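Local coordinates for IclR transcriptional regulator (Thermotoga maritima, PDB 1MKM), which probably binds DNA as a zinc-containing transcriptional regulator of the IclR family, with a winged helix-turn-helix domain joined to a C-terminal domain that probably binds an effector, at residues A213-S218 against D234-K239. Residues are numbered along the deposited sequence; the frame is centred on the assembly and turned at random.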
loop_
_atom_site.group_PDB
_atom_site.type_symbol
_atom_site.label_atom_id
_atom_site.label_comp_id
_atom_site.label_asym_id
_atom_site.label_seq_id
_atom_site.Cartn_x
_atom_site.Cartn_y
_atom_site.Cartn_z
ATOM N N ALA B 213 7.415 -37.472 -7.057
ATOM C CA ALA B 213 6.891 -36.269 -6.423
ATOM C C ALA B 213 6.091 -36.509 -5.158
ATOM O O ALA B 213 5.719 -37.635 -4.835
ATOM C CB ALA B 213 6.048 -35.492 -7.416
ATOM N N GLY B 214 5.831 -35.420 -4.448
ATOM C CA GLY B 214 5.068 -35.501 -3.229
ATOM C C GLY B 214 4.167 -34.291 -3.124
ATOM O O GLY B 214 4.611 -33.166 -3.347
ATOM N N VAL B 215 2.895 -34.536 -2.819
ATOM C CA VAL B 215 1.901 -33.490 -2.647
ATOM C C VAL B 215 1.420 -33.638 -1.216
ATOM O O VAL B 215 1.237 -34.760 -0.734
ATOM C CB VAL B 215 0.705 -33.691 -3.593
ATOM C CG1 VAL B 215 1.167 -33.629 -5.020
ATOM C CG2 VAL B 215 0.055 -35.042 -3.338
ATOM N N SER B 216 1.237 -32.529 -0.517
ATOM C CA SER B 216 0.760 -32.630 0.846
ATOM C C SER B 216 -0.016 -31.404 1.290
ATOM O O SER B 216 0.075 -30.334 0.677
ATOM C CB SER B 216 1.928 -32.901 1.806
ATOM O OG SER B 216 2.872 -31.855 1.813
ATOM N N ILE B 217 -0.808 -31.575 2.343
ATOM C CA ILE B 217 -1.588 -30.479 2.897
ATOM C C ILE B 217 -0.887 -30.141 4.193
ATOM O O ILE B 217 -0.517 -31.040 4.945
ATOM C CB ILE B 217 -3.043 -30.899 3.179
ATOM C CG1 ILE B 217 -3.821 -30.984 1.857
ATOM C CG2 ILE B 217 -3.674 -29.945 4.159
ATOM C CD1 ILE B 217 -5.242 -31.533 2.001
ATOM N N SER B 218 -0.711 -28.855 4.467
ATOM C CA SER B 218 -0.009 -28.468 5.672
ATOM C C SER B 218 -0.743 -27.423 6.481
ATOM O O SER B 218 -1.338 -26.511 5.932
ATOM C CB SER B 218 1.389 -27.962 5.293
ATOM O OG SER B 218 1.981 -28.846 4.344
ATOM N N ASP B 234 -8.009 -37.654 1.371
ATOM C CA ASP B 234 -9.006 -37.981 0.364
ATOM C C ASP B 234 -8.808 -37.112 -0.874
ATOM O O ASP B 234 -8.614 -37.624 -1.980
ATOM C CB ASP B 234 -10.416 -37.747 0.917
ATOM C CG ASP B 234 -11.235 -39.023 1.013
ATOM O OD1 ASP B 234 -12.465 -38.916 1.213
ATOM O OD2 ASP B 234 -10.658 -40.127 0.896
ATOM N N VAL B 235 -8.869 -35.792 -0.685
ATOM C CA VAL B 235 -8.698 -34.854 -1.790
ATOM C C VAL B 235 -7.287 -35.003 -2.347
ATOM O O VAL B 235 -7.060 -34.880 -3.552
ATOM C CB VAL B 235 -8.903 -33.389 -1.332
ATOM C CG1 VAL B 235 -8.910 -32.459 -2.536
ATOM C CG2 VAL B 235 -10.203 -33.262 -0.563
ATOM N N LEU B 236 -6.346 -35.281 -1.455
ATOM C CA LEU B 236 -4.951 -35.444 -1.834
ATOM C C LEU B 236 -4.815 -36.588 -2.828
ATOM O O LEU B 236 -4.335 -36.401 -3.952
ATOM C CB LEU B 236 -4.115 -35.727 -0.582
ATOM C CG LEU B 236 -2.760 -35.032 -0.429
ATOM C CD1 LEU B 236 -2.847 -33.577 -0.863
ATOM C CD2 LEU B 236 -2.325 -35.133 1.021
ATOM N N LYS B 237 -5.251 -37.774 -2.418
ATOM C CA LYS B 237 -5.161 -38.941 -3.284
ATOM C C LYS B 237 -5.928 -38.732 -4.578
ATOM O O LYS B 237 -5.527 -39.232 -5.625
ATOM C CB LYS B 237 -5.682 -40.191 -2.570
ATOM C CG LYS B 237 -4.647 -41.304 -2.461
ATOM C CD LYS B 237 -4.047 -41.660 -3.821
ATOM C CE LYS B 237 -2.976 -42.737 -3.683
ATOM N NZ LYS B 237 -2.301 -43.081 -4.974
ATOM N N GLU B 238 -7.024 -37.986 -4.508
ATOM C CA GLU B 238 -7.826 -37.727 -5.698
ATOM C C GLU B 238 -7.017 -36.983 -6.761
ATOM O O GLU B 238 -7.026 -37.365 -7.936
ATOM C CB GLU B 238 -9.068 -36.904 -5.351
ATOM C CG GLU B 238 -9.947 -36.599 -6.561
ATOM C CD GLU B 238 -11.016 -35.554 -6.276
ATOM O OE1 GLU B 238 -11.727 -35.690 -5.259
ATOM O OE2 GLU B 238 -11.152 -34.602 -7.074
ATOM N N LYS B 239 -6.332 -35.916 -6.349
ATOM C CA LYS B 239 -5.524 -35.131 -7.269
ATOM C C LYS B 239 -4.293 -35.944 -7.622
ATOM O O LYS B 239 -3.855 -35.955 -8.769
ATOM C CB LYS B 239 -5.107 -33.797 -6.631
ATOM C CG LYS B 239 -6.268 -32.863 -6.296
ATOM C CD LYS B 239 -7.020 -32.437 -7.555
ATOM C CE LYS B 239 -8.141 -31.443 -7.243
ATOM N NZ LYS B 239 -8.865 -31.009 -8.471
#
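Leu236 packs against Val215 and Ile217 in a buried van der Waals contact that seats the C-terminal helix 226-246 on strand 211-220 of the central sheet. The leucine enters the groove between the two strand residues, and its branches divide the work. Leu236 CD1 lies 3.9 Å from Ile217 CG1, while Leu236 CG meets Val215 CG2 at 4.0 Å. The second methyl reaches down to the strand backbone, where Leu236 CD2 stands 4.0 Å from both Ser216 CA and the carbonyl O of Val215. Torsions matter on the strand side: Val215 turns CG1 anti to its carbonyl carbon (chi1 -62°), which places CG2 between the backbone N and that carbon, and it is this CG2 that meets the leucine. The axes of segments 213-218 and 234-239 run roughly antiparallel (156°), 8.8 Å apart at closest approach. Such layering of helices on an antiparallel sheet belongs to the GAF-like architecture of the IclR C-terminal domain, and Val200 and Val202 of the adjacent strand 197-205 extend the apolar bed beneath Leu236. Replacing Leu236 with an alanine removes both methyls, which would probably open a gap over Ser216 and leave Val215 and Ile217 without their shared partner. Ser216 directs its side chain away from the helix, to about 4 Å (nearest atoms) from a bound zinc ion and close to Cys199, a zinc-binding residue.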